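ATP-dependent helicase FUN30 (Saccharomyces cerevisiae S288c, PDB 5GN1) is an ATP-dependent chromatin remodeller of the SNF2 family that promotes DNA end resection and heterochromatin organization, here represented by the C-terminal part of its ATPase domain. Local coordinates at residues A[100-104]-A[348-352]; A[178-182]-A[220-225]; A[126-130]-A[148-153]; A[46-50]-A[293-298]. All blocks are in the same frame, centred on the assembly; numbering follows the deposited sequence.

Contact 1: residues A[100-104]-A[348-352]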
loop_
_atom_site.group_PDB
_atom_site.type_symbol
_atom_site.label_atom_id
_atom_site.label_comp_id
_atom_site.label_asym_id
_atom_site.label_seq_id
_atom_site.Cartn_x
_atom_site.Cartn_y
_atom_site.Cartn_z
ATOM N N SER A 100 14.343 -2.872 -13.298
ATOM C CA SER A 100 14.596 -3.039 -11.873
ATOM C C SER A 100 13.620 -2.200 -11.051
ATOM O O SER A 100 13.173 -2.628 -9.981
ATOM C CB SER A 100 16.037 -2.662 -11.547
ATOM O OG SER A 100 16.242 -1.272 -11.716
ATOM N N LYS A 101 13.260 -1.016 -11.555
ATOM C CA LYS A 101 12.365 -0.126 -10.818
ATOM C C LYS A 101 10.995 -0.760 -10.608
ATOM O O LYS A 101 10.509 -0.851 -9.477
ATOM C CB LYS A 101 12.224 1.208 -11.554
ATOM C CG LYS A 101 13.497 2.017 -11.676
ATOM C CD LYS A 101 13.271 3.214 -12.597
ATOM C CE LYS A 101 14.140 4.390 -12.200
ATOM N NZ LYS A 101 13.490 5.689 -12.533
ATOM N N ASN A 102 10.334 -1.190 -11.685
ATOM C CA ASN A 102 8.975 -1.684 -11.491
ATOM C C ASN A 102 8.931 -3.109 -10.949
ATOM O O ASN A 102 7.883 -3.522 -10.439
ATOM C CB ASN A 102 8.140 -1.577 -12.780
ATOM C CG ASN A 102 8.751 -2.304 -13.965
ATOM O OD1 ASN A 102 8.996 -3.511 -13.922
ATOM N ND2 ASN A 102 8.929 -1.573 -15.070
ATOM N N LEU A 103 10.038 -3.857 -11.006
ATOM C CA LEU A 103 10.060 -5.173 -10.369
ATOM C C LEU A 103 10.195 -5.047 -8.857
ATOM O O LEU A 103 9.502 -5.742 -8.107
ATOM C CB LEU A 103 11.203 -6.033 -10.931
ATOM C CG LEU A 103 11.042 -6.588 -12.343
ATOM C CD1 LEU A 103 12.370 -7.160 -12.821
ATOM C CD2 LEU A 103 9.950 -7.634 -12.379
ATOM N N ILE A 104 11.104 -4.185 -8.398
ATOM C CA ILE A 104 11.184 -3.834 -6.978
ATOM C C ILE A 104 9.845 -3.297 -6.480
ATOM O O ILE A 104 9.420 -3.582 -5.353
ATOM C CB ILE A 104 12.320 -2.816 -6.748
ATOM C CG1 ILE A 104 13.704 -3.447 -7.008
ATOM C CG2 ILE A 104 12.242 -2.195 -5.351
ATOM C CD1 ILE A 104 13.920 -4.762 -6.365
ATOM N N SER A 348 17.232 0.912 -7.128
ATOM C CA SER A 348 16.474 -0.209 -7.617
ATOM C C SER A 348 17.437 -1.283 -8.143
ATOM O O SER A 348 17.228 -2.475 -7.912
ATOM C CB SER A 348 15.533 0.222 -8.721
ATOM O OG SER A 348 14.500 0.965 -8.187
ATOM N N ASP A 349 18.483 -0.863 -8.850
ATOM C CA ASP A 349 19.486 -1.803 -9.348
ATOM C C ASP A 349 20.147 -2.547 -8.191
ATOM O O ASP A 349 20.309 -3.769 -8.239
ATOM C CB ASP A 349 20.545 -1.073 -10.190
ATOM C CG ASP A 349 20.041 -0.668 -11.595
ATOM O OD1 ASP A 349 18.984 -1.159 -12.047
ATOM O OD2 ASP A 349 20.737 0.126 -12.265
ATOM N N MET A 350 20.521 -1.821 -7.133
ATOM C CA MET A 350 21.164 -2.452 -5.981
ATOM C C MET A 350 20.233 -3.441 -5.275
ATOM O O MET A 350 20.657 -4.537 -4.877
ATOM C CB MET A 350 21.637 -1.384 -5.007
ATOM C CG MET A 350 22.029 -1.949 -3.656
ATOM S SD MET A 350 21.745 -0.764 -2.341
ATOM C CE MET A 350 19.960 -0.752 -2.245
ATOM N N LEU A 351 18.964 -3.071 -5.089
ATOM C CA LEU A 351 18.024 -3.993 -4.460
ATOM C C LEU A 351 17.807 -5.230 -5.317
ATOM O O LEU A 351 17.740 -6.351 -4.795
ATOM C CB LEU A 351 16.699 -3.279 -4.170
ATOM C CG LEU A 351 16.787 -2.401 -2.918
ATOM C CD1 LEU A 351 15.615 -1.425 -2.800
ATOM C CD2 LEU A 351 16.870 -3.299 -1.673
ATOM N N GLU A 352 17.709 -5.055 -6.640
ATOM C CA GLU A 352 17.539 -6.216 -7.509
ATOM C C GLU A 352 18.758 -7.137 -7.444
ATOM O O GLU A 352 18.617 -8.368 -7.463
ATOM C CB GLU A 352 17.271 -5.775 -8.951
ATOM C CG GLU A 352 16.837 -6.940 -9.820
ATOM C CD GLU A 352 16.786 -6.619 -11.298
ATOM O OE1 GLU A 352 17.473 -5.681 -11.746
ATOM O OE2 GLU A 352 16.051 -7.325 -12.005
HETATM O O HOH W 1 11.433 0.741 -7.418
#

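Contact 2: residues A[178-182]-A[220-225]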
loop_
_atom_site.group_PDB
_atom_site.type_symbol
_atom_site.label_atom_id
_atom_site.label_comp_id
_atom_site.label_asym_id
_atom_site.label_seq_id
_atom_site.Cartn_x
_atom_site.Cartn_y
_atom_site.Cartn_z
ATOM N N ASN A 178 -16.396 -11.396 -0.002
ATOM C CA ASN A 178 -15.951 -12.450 0.885
ATOM C C ASN A 178 -14.765 -11.990 1.725
ATOM O O ASN A 178 -13.862 -12.769 2.020
ATOM C CB ASN A 178 -15.596 -13.701 0.093
ATOM C CG ASN A 178 -15.926 -14.957 0.839
ATOM O OD1 ASN A 178 -17.049 -15.454 0.754
ATOM N ND2 ASN A 178 -14.962 -15.478 1.592
ATOM N N ASP A 179 -14.745 -10.712 2.120
ATOM C CA ASP A 179 -13.718 -10.195 3.028
ATOM C C ASP A 179 -12.305 -10.401 2.485
ATOM O O ASP A 179 -11.357 -10.593 3.252
ATOM C CB ASP A 179 -13.843 -10.825 4.418
ATOM C CG ASP A 179 -14.931 -10.193 5.245
ATOM O OD1 ASP A 179 -15.663 -9.341 4.714
ATOM O OD2 ASP A 179 -15.053 -10.551 6.432
ATOM N N GLU A 180 -12.144 -10.337 1.159
ATOM C CA GLU A 180 -10.829 -10.554 0.565
ATOM C C GLU A 180 -9.828 -9.481 0.990
ATOM O O GLU A 180 -8.618 -9.731 1.001
ATOM C CB GLU A 180 -10.947 -10.596 -0.966
ATOM C CG GLU A 180 -11.667 -11.826 -1.533
ATOM C CD GLU A 180 -13.175 -11.649 -1.679
ATOM O OE1 GLU A 180 -13.772 -10.779 -0.998
ATOM O OE2 GLU A 180 -13.769 -12.389 -2.497
ATOM N N TRP A 181 -10.309 -8.287 1.339
ATOM C CA TRP A 181 -9.426 -7.224 1.814
ATOM C C TRP A 181 -8.791 -7.543 3.162
ATOM O O TRP A 181 -7.788 -6.913 3.513
ATOM C CB TRP A 181 -10.191 -5.907 1.895
ATOM C CG TRP A 181 -11.525 -6.021 2.569
ATOM C CD1 TRP A 181 -11.802 -5.812 3.895
ATOM C CD2 TRP A 181 -12.772 -6.356 1.945
ATOM N NE1 TRP A 181 -13.148 -5.995 4.133
ATOM C CE2 TRP A 181 -13.763 -6.344 2.956
ATOM C CE3 TRP A 181 -13.145 -6.686 0.633
ATOM C CZ2 TRP A 181 -15.117 -6.637 2.689
ATOM C CZ3 TRP A 181 -14.482 -6.981 0.367
ATOM C CH2 TRP A 181 -15.455 -6.950 1.395
ATOM N N MET A 182 -9.342 -8.497 3.925
ATOM C CA MET A 182 -8.712 -8.935 5.169
ATOM C C MET A 182 -7.571 -9.919 4.947
ATOM O O MET A 182 -6.786 -10.136 5.876
ATOM C CB MET A 182 -9.736 -9.593 6.110
ATOM C CG MET A 182 -10.984 -8.782 6.341
ATOM S SD MET A 182 -10.582 -7.196 7.089
ATOM C CE MET A 182 -10.164 -7.688 8.764
ATOM N N MET A 220 -11.758 -0.389 3.798
ATOM C CA MET A 220 -12.656 -1.536 3.923
ATOM C C MET A 220 -12.280 -2.412 5.107
ATOM O O MET A 220 -13.165 -2.929 5.799
ATOM C CB MET A 220 -12.662 -2.356 2.634
ATOM C CG MET A 220 -13.199 -1.597 1.444
ATOM S SD MET A 220 -13.736 -2.756 0.168
ATOM C CE MET A 220 -15.167 -3.478 0.973
ATOM N N VAL A 221 -10.977 -2.588 5.350
ATOM C CA VAL A 221 -10.510 -3.334 6.522
ATOM C C VAL A 221 -11.071 -2.726 7.805
ATOM O O VAL A 221 -11.619 -3.430 8.665
ATOM C CB VAL A 221 -8.967 -3.372 6.547
ATOM C CG1 VAL A 221 -8.437 -3.950 7.873
ATOM C CG2 VAL A 221 -8.407 -4.162 5.362
ATOM N N LEU A 222 -10.930 -1.404 7.963
ATOM C CA LEU A 222 -11.336 -0.784 9.223
ATOM C C LEU A 222 -12.847 -0.860 9.410
ATOM O O LEU A 222 -13.320 -1.064 10.537
ATOM C CB LEU A 222 -10.822 0.664 9.294
ATOM C CG LEU A 222 -9.281 0.776 9.280
ATOM C CD1 LEU A 222 -8.774 2.220 9.378
ATOM C CD2 LEU A 222 -8.656 -0.084 10.385
ATOM N N SER A 223 -13.612 -0.754 8.315
ATOM C CA SER A 223 -15.061 -0.908 8.386
ATOM C C SER A 223 -15.444 -2.321 8.801
ATOM O O SER A 223 -16.334 -2.508 9.641
ATOM C CB SER A 223 -15.690 -0.555 7.036
ATOM O OG SER A 223 -17.094 -0.774 7.047
ATOM N N THR A 224 -14.785 -3.330 8.221
ATOM C CA THR A 224 -15.017 -4.701 8.655
ATOM C C THR A 224 -14.723 -4.860 10.141
ATOM O O THR A 224 -15.434 -5.582 10.843
ATOM C CB THR A 224 -14.164 -5.673 7.833
ATOM O OG1 THR A 224 -14.687 -5.767 6.505
ATOM C CG2 THR A 224 -14.134 -7.077 8.463
ATOM N N LEU A 225 -13.684 -4.182 10.643
ATOM C CA LEU A 225 -13.277 -4.330 12.037
ATOM C C LEU A 225 -14.079 -3.432 12.972
ATOM O O LEU A 225 -13.832 -3.443 14.185
ATOM C CB LEU A 225 -11.775 -4.034 12.191
ATOM C CG LEU A 225 -10.764 -5.023 11.578
ATOM C CD1 LEU A 225 -9.338 -4.463 11.635
ATOM C CD2 LEU A 225 -10.818 -6.410 12.262
HETATM O O HOH W 2 -17.010 -7.227 6.061
#

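Contact 3: residues A[126-130]-A[148-153]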
loop_
_atom_site.group_PDB
_atom_site.type_symbol
_atom_site.label_atom_id
_atom_site.label_comp_id
_atom_site.label_asym_id
_atom_site.label_seq_id
_atom_site.Cartn_x
_atom_site.Cartn_y
_atom_site.Cartn_z
ATOM N N ILE A 126 -12.501 -10.186 -16.699
ATOM C CA ILE A 126 -12.696 -8.856 -17.221
ATOM C C ILE A 126 -13.361 -8.844 -18.570
ATOM O O ILE A 126 -14.024 -7.885 -18.939
ATOM C CB ILE A 126 -11.405 -8.051 -17.171
ATOM C CG1 ILE A 126 -10.364 -8.685 -18.031
ATOM C CG2 ILE A 126 -10.906 -7.947 -15.749
ATOM C CD1 ILE A 126 -9.097 -7.890 -18.055
ATOM N N THR A 127 -13.199 -9.933 -19.305
ATOM C CA THR A 127 -13.828 -10.026 -20.605
ATOM C C THR A 127 -15.312 -9.907 -20.394
ATOM O O THR A 127 -15.939 -9.095 -21.004
ATOM C CB THR A 127 -13.503 -11.348 -21.264
ATOM O OG1 THR A 127 -12.116 -11.406 -21.561
ATOM C CG2 THR A 127 -14.263 -11.502 -22.514
ATOM N N LYS A 128 -15.859 -10.639 -19.447
ATOM C CA LYS A 128 -17.290 -10.553 -19.184
ATOM C C LYS A 128 -17.681 -9.199 -18.603
ATOM O O LYS A 128 -18.790 -8.721 -18.860
ATOM C CB LYS A 128 -17.730 -11.688 -18.251
ATOM C CG LYS A 128 -17.099 -13.059 -18.553
ATOM C CD LYS A 128 -17.177 -13.450 -20.048
ATOM C CE LYS A 128 -15.878 -14.125 -20.512
ATOM N NZ LYS A 128 -15.918 -14.627 -21.930
ATOM N N MET A 129 -16.803 -8.563 -17.814
ATOM C CA MET A 129 -17.140 -7.254 -17.249
ATOM C C MET A 129 -17.092 -6.162 -18.312
ATOM O O MET A 129 -17.865 -5.195 -18.260
ATOM C CB MET A 129 -16.184 -6.892 -16.109
ATOM C CG MET A 129 -16.192 -7.833 -14.935
ATOM S SD MET A 129 -14.832 -7.457 -13.809
ATOM C CE MET A 129 -15.249 -5.785 -13.355
ATOM N N SER A 130 -16.185 -6.325 -19.254
ATOM C CA SER A 130 -16.127 -5.381 -20.330
ATOM C C SER A 130 -17.361 -5.446 -21.223
ATOM O O SER A 130 -17.945 -4.427 -21.501
ATOM C CB SER A 130 -14.865 -5.542 -21.126
ATOM O OG SER A 130 -14.747 -6.786 -21.697
ATOM N N ILE A 148 -12.282 -1.059 -23.293
ATOM C CA ILE A 148 -12.595 -1.162 -21.868
ATOM C C ILE A 148 -11.863 -2.343 -21.239
ATOM O O ILE A 148 -11.423 -2.276 -20.083
ATOM C CB ILE A 148 -14.112 -1.265 -21.651
ATOM C CG1 ILE A 148 -14.782 -0.051 -22.265
ATOM C CG2 ILE A 148 -14.456 -1.432 -20.176
ATOM C CD1 ILE A 148 -14.571 1.153 -21.441
ATOM N N LYS A 149 -11.720 -3.438 -21.987
ATOM C CA LYS A 149 -11.069 -4.618 -21.432
ATOM C C LYS A 149 -9.572 -4.401 -21.300
ATOM O O LYS A 149 -8.953 -4.871 -20.338
ATOM C CB LYS A 149 -11.361 -5.847 -22.293
ATOM C CG LYS A 149 -10.869 -7.143 -21.674
ATOM C CD LYS A 149 -11.077 -8.342 -22.589
ATOM C CE LYS A 149 -9.932 -9.341 -22.444
ATOM N NZ LYS A 149 -10.143 -10.570 -23.264
ATOM N N GLU A 150 -8.964 -3.698 -22.257
ATOM C CA GLU A 150 -7.562 -3.337 -22.100
ATOM C C GLU A 150 -7.366 -2.431 -20.891
ATOM O O GLU A 150 -6.386 -2.581 -20.156
ATOM C CB GLU A 150 -7.039 -2.659 -23.363
ATOM C CG GLU A 150 -5.524 -2.666 -23.466
ATOM C CD GLU A 150 -5.022 -1.871 -24.657
ATOM O OE1 GLU A 150 -5.843 -1.167 -25.290
ATOM O OE2 GLU A 150 -3.810 -1.959 -24.962
ATOM N N ASP A 151 -8.282 -1.479 -20.679
ATOM C CA ASP A 151 -8.226 -0.630 -19.491
ATOM C C ASP A 151 -8.309 -1.467 -18.221
ATOM O O ASP A 151 -7.539 -1.263 -17.276
ATOM C CB ASP A 151 -9.359 0.403 -19.513
ATOM C CG ASP A 151 -9.041 1.625 -20.378
ATOM O OD1 ASP A 151 -8.004 1.626 -21.085
ATOM O OD2 ASP A 151 -9.846 2.577 -20.362
ATOM N N MET A 152 -9.257 -2.407 -18.180
ATOM C CA MET A 152 -9.406 -3.274 -17.013
ATOM C C MET A 152 -8.173 -4.139 -16.786
ATOM O O MET A 152 -7.780 -4.366 -15.638
ATOM C CB MET A 152 -10.644 -4.146 -17.170
ATOM C CG MET A 152 -11.944 -3.402 -16.969
ATOM S SD MET A 152 -13.351 -4.460 -17.377
ATOM C CE MET A 152 -14.694 -3.406 -16.908
ATOM N N SER A 153 -7.553 -4.641 -17.857
ATOM C CA SER A 153 -6.392 -5.521 -17.700
ATOM C C SER A 153 -5.244 -4.855 -16.949
ATOM O O SER A 153 -4.391 -5.559 -16.402
ATOM C CB SER A 153 -5.880 -5.999 -19.057
ATOM O OG SER A 153 -4.963 -5.076 -19.633
#

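Contact 4: residues A[46-50]-A[293-298]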
loop_
_atom_site.group_PDB
_atom_site.type_symbol
_atom_site.label_atom_id
_atom_site.label_comp_id
_atom_site.label_asym_id
_atom_site.label_seq_id
_atom_site.Cartn_x
_atom_site.Cartn_y
_atom_site.Cartn_z
ATOM N N LEU A 46 8.780 17.098 26.543
ATOM C CA LEU A 46 8.249 16.135 25.585
ATOM C C LEU A 46 8.556 14.716 26.053
ATOM O O LEU A 46 9.731 14.342 26.131
ATOM C CB LEU A 46 8.847 16.388 24.209
ATOM C CG LEU A 46 8.368 15.546 23.027
ATOM C CD1 LEU A 46 6.856 15.589 22.884
ATOM C CD2 LEU A 46 9.036 16.054 21.757
ATOM N N PRO A 47 7.551 13.906 26.370
ATOM C CA PRO A 47 7.814 12.537 26.817
ATOM C C PRO A 47 8.501 11.743 25.722
ATOM O O PRO A 47 8.408 12.097 24.537
ATOM C CB PRO A 47 6.413 11.979 27.111
ATOM C CG PRO A 47 5.503 13.191 27.153
ATOM C CD PRO A 47 6.110 14.177 26.224
ATOM N N PRO A 48 9.187 10.658 26.074
ATOM C CA PRO A 48 9.944 9.907 25.064
ATOM C C PRO A 48 9.042 9.169 24.089
ATOM O O PRO A 48 7.908 8.803 24.401
ATOM C CB PRO A 48 10.769 8.921 25.901
ATOM C CG PRO A 48 10.012 8.778 27.183
ATOM C CD PRO A 48 9.410 10.136 27.435
ATOM N N LYS A 49 9.573 8.957 22.888
ATOM C CA LYS A 49 8.992 8.051 21.913
ATOM C C LYS A 49 9.772 6.738 21.891
ATOM O O LYS A 49 10.932 6.671 22.308
ATOM C CB LYS A 49 8.977 8.696 20.528
ATOM C CG LYS A 49 10.337 8.894 19.880
ATOM C CD LYS A 49 10.166 9.585 18.536
ATOM C CE LYS A 49 11.451 9.651 17.734
ATOM N NZ LYS A 49 11.279 10.613 16.593
ATOM N N HIS A 50 9.104 5.677 21.440
ATOM C CA HIS A 50 9.712 4.357 21.322
ATOM C C HIS A 50 9.303 3.733 19.991
ATOM O O HIS A 50 8.110 3.665 19.676
ATOM C CB HIS A 50 9.301 3.446 22.483
ATOM C CG HIS A 50 9.597 4.007 23.846
ATOM N ND1 HIS A 50 10.873 4.063 24.372
ATOM C CD2 HIS A 50 8.777 4.509 24.802
ATOM C CE1 HIS A 50 10.826 4.584 25.587
ATOM N NE2 HIS A 50 9.566 4.867 25.871
ATOM N N ASP A 293 6.416 12.184 14.104
ATOM C CA ASP A 293 6.379 13.454 14.818
ATOM C C ASP A 293 5.074 14.232 14.627
ATOM O O ASP A 293 4.956 15.331 15.173
ATOM C CB ASP A 293 7.562 14.334 14.402
ATOM C CG ASP A 293 8.899 13.805 14.916
ATOM O OD1 ASP A 293 8.915 12.880 15.766
ATOM O OD2 ASP A 293 9.943 14.337 14.480
ATOM N N ARG A 294 4.098 13.724 13.860
ATOM C CA ARG A 294 2.760 14.317 13.934
ATOM C C ARG A 294 2.151 14.084 15.311
ATOM O O ARG A 294 1.377 14.911 15.798
ATOM C CB ARG A 294 1.830 13.751 12.846
ATOM C CG ARG A 294 2.284 13.964 11.388
ATOM C CD ARG A 294 2.748 15.393 11.134
ATOM N NE ARG A 294 4.194 15.525 11.312
ATOM C CZ ARG A 294 4.820 16.676 11.516
ATOM N NH1 ARG A 294 4.115 17.802 11.605
ATOM N NH2 ARG A 294 6.142 16.696 11.651
ATOM N N ALA A 295 2.516 12.979 15.956
ATOM C CA ALA A 295 2.108 12.630 17.309
ATOM C C ALA A 295 3.154 13.004 18.349
ATOM O O ALA A 295 2.806 13.509 19.426
ATOM C CB ALA A 295 1.829 11.123 17.396
ATOM N N HIS A 296 4.433 12.776 18.041
ATOM C CA HIS A 296 5.529 13.017 18.981
ATOM C C HIS A 296 6.035 14.431 18.745
ATOM O O HIS A 296 6.967 14.662 17.972
ATOM C CB HIS A 296 6.637 11.981 18.819
ATOM C CG HIS A 296 7.872 12.298 19.608
ATOM N ND1 HIS A 296 7.917 12.209 20.984
ATOM C CD2 HIS A 296 9.090 12.745 19.217
ATOM C CE1 HIS A 296 9.116 12.574 21.405
ATOM N NE2 HIS A 296 9.843 12.908 20.353
ATOM N N ARG A 297 5.402 15.391 19.415
ATOM C CA ARG A 297 5.724 16.798 19.230
ATOM C C ARG A 297 5.210 17.566 20.438
ATOM O O ARG A 297 4.508 17.026 21.298
ATOM C CB ARG A 297 5.124 17.344 17.927
ATOM C CG ARG A 297 3.588 17.289 17.907
ATOM C CD ARG A 297 2.992 17.706 16.576
ATOM N NE ARG A 297 3.395 19.051 16.172
ATOM C CZ ARG A 297 4.330 19.308 15.258
ATOM N NH1 ARG A 297 4.969 18.310 14.652
ATOM N NH2 ARG A 297 4.634 20.564 14.959
ATOM N N VAL A 298 5.568 18.849 20.482
ATOM C CA VAL A 298 5.187 19.706 21.600
ATOM C C VAL A 298 3.675 19.709 21.748
ATOM O O VAL A 298 2.934 19.867 20.770
ATOM C CB VAL A 298 5.747 21.121 21.392
ATOM C CG1 VAL A 298 5.331 22.036 22.531
ATOM C CG2 VAL A 298 7.266 21.071 21.269
HETATM O O HOH W 3 5.972 11.395 23.218
#

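Contact 1: residues A[100-104]-A[348-352]
Ser100 and Asp349 make the direct hydrogen bond between the two helices: Ser100 OG donates to Asp349 OD1 at 2.8 Å. Its oxygen meets the carboxylate on the anti side and 32° out of the carboxylate plane. Because Ser100 OG sits between the backbone N and the carbonyl carbon (chi1 68°), it also lies alongside Ser348, 3.4 Å from Ser348 CB. On the other flank, Ser100 CB comes within 3.3 Å of Glu352 OE1. Glu352 arrives with an extended chain, CG anti to its backbone N, and its other oxygen, OE2, is hydrogen-bonded to His76 of helix 60-82. These groups stand on helices 100-110 and 345-359; the axes of the short segments 100-104 and 348-352 run at 61° to each other. Sequence-distant parts of the chain thus meet: helix 100-110 falls in the SNF2-related region, while helix 345-359 is the last helix of the model. Deeper in, the contact becomes apolar. Ile104 CD1 reaches Leu351 CB at 3.8 Å, the two side chains crossing nearly at right angles, and Ile104 CG1 lies 3.8 Å from the carbonyl O of Ser348. Ile315 of helix 315-322 and Leu343 touch Ile104 as well. A water links the helices too, donating to Lys101 O at 2.8 Å and bonding Ser348 OG at 3.2 Å, while the Lys101 amine leads away from the helix 345-359 surface.

Contact 2: residues A[178-182]-A[220-225]
Trp181 lays its indole against helix 212-224 and is held both at an edge and over a face. Its NE1 donates a nearly straight hydrogen bond (171°) to Thr224 OG1 at 2.8 Å, with the hydroxyl in the ring plane. Over one face stands the methyl of Met220: CE is 3.4 Å from the centroid of the six-membered ring and only 8° off its normal. Met220 bends at its last torsion (chi3 69°), which brings CE down on the ring; SD follows over the same face, 4.2 Å from that centroid. The opposite face is backed by Asp179 CA. Val221 CG2 tightens the inner side, 3.4 Å from Trp181 O, a carbonyl that also accepts from His113. Packing is looser beyond the indole. Met182 folds back, its SD meeting Thr224 CG2 tip to tip at 3.8 Å, and its CE rests on Leu225 CD2. On the watery side Asp179 OD1 and Thr224 OG1 do not bond directly; one water bridges them, 2.8 Å from Thr224 OG1. The arrangement is a Met-aromatic contact with an anchored indole N-H, fastening the loop before helix 185-200 to a helix of the RecA-like C-terminal lobe.

Contact 3: residues A[126-130]-A[148-153]
Thr127 OG1 is gripped from two directions: it accepts a hydrogen bond of 2.7 Å from Lys149 NZ on the facing helix and donates to the carbonyl O of Asp123, one turn earlier in its own helix. Lys149 gets there by leaving its backbone with CG anti to N (chi1 -172°) and running across the surface of helix 123-133. Its methylenes do the packing on the way: Lys149 CB lies 3.6 Å from Ser130 OG, and Lys149 CG passes Ile126 CG1 at 4.0 Å, the two side chains at about a right angle. The hydroxyl of Ser130 is turned back toward its own helix, beside backbone carbonyls of the preceding turn, and both its CB and OG lie against Lys149 CB. Beside these polar groups lies an apolar layer. Ile126 and Met152 slide past each other in opposite directions, CB to CB at 4.0 Å, while Ile126 CD1 ends 3.6 Å from the backbone N of Ser153. The extended Met152 chain continues along helix 123-133, its sulfur 3.8 Å from Ile126 O and its CE 3.9 Å from Met129 CB. Leu160 and Leu163 of helix 157-166 touch Met152, and Cys164 of that helix touches Met129, making a third wall of the packing. The axes of segments 126-130 and 148-153 have N-to-C directions 136° apart, so this is an oblique, roughly antiparallel pair within a helical region. Chemically, the lysine works as both grease and clamp: its aliphatic stem extends the apolar layer, and its ammonium ends on an uncharged hydroxyl whose own proton is already committed to the backbone.

Contact 4: residues A[46-50]-A[293-298]
The imidazole of His296 is clasped between Leu46 and Lys49. Leu46 CD2 sits over one face, 3.8 Å from the ring centroid, and Lys49 CD over the opposite face at 3.7 Å; both are CH-pi contacts. Leu46 reaches the ring with CG anti to its backbone N (chi1 -176°), whereas Lys49 spans the other side with its chain extended beyond CG. At the ring edge, in its plane, the carbonyl O of Pro47 lies 3.2 Å from His296 CE1. A water in the same plane joins the two segments again, hydrogen-bonding Pro47 O at 2.9 Å and His296 ND1 at 3.1 Å. Past the ring, Lys49 NZ makes a long, weak salt bridge to Asp293 OD1 (3.4 Å). The next shell fixes the loop that carries the histidine: Arg297 NH1 donates to Asp293 O at 3.0 Å, with that oxygen close to the guanidinium plane. The NH1 comes from above the carbonyl plane, at 161° along N-H...O. Around this, Val304 touches His296, and the backbone of His50 pairs with strand 304-311, which keeps strand 49-56 alongside. Segment 293-298 has the sequence DRAHRV and leads on to Gln300, matching helicase motif VI of SNF2 ATPases, the element that in relatives supplies arginines to the nucleotide site; the clasp ties it to the edge strand of the RecA-like sheet.

Overall arrangement
Contacts 1 and 4 join the beginning of the model to its later parts and alternate along the chain (46-50, 100-104, 293-298, 348-352), so the chain closes on itself twice; contacts 3 and 2 follow in series within both of those spans. Contact 4 sits beside edge strand 49-56 of the six-stranded parallel sheet, and contact 2 uses helix 212-224, which leads into the other edge strand, 229-232. No two touch: contacts 2 and 3 come closest, about 12 Å between nearest atoms, and contacts 3 and 4 are farthest, with centres 48 Å apart. Contact 2 fastens the loop before helix 185-200 to the RecA-like lobe, contact 4 ties that lobe's edge strand to a loop, and contacts 1 and 3 hold helices together.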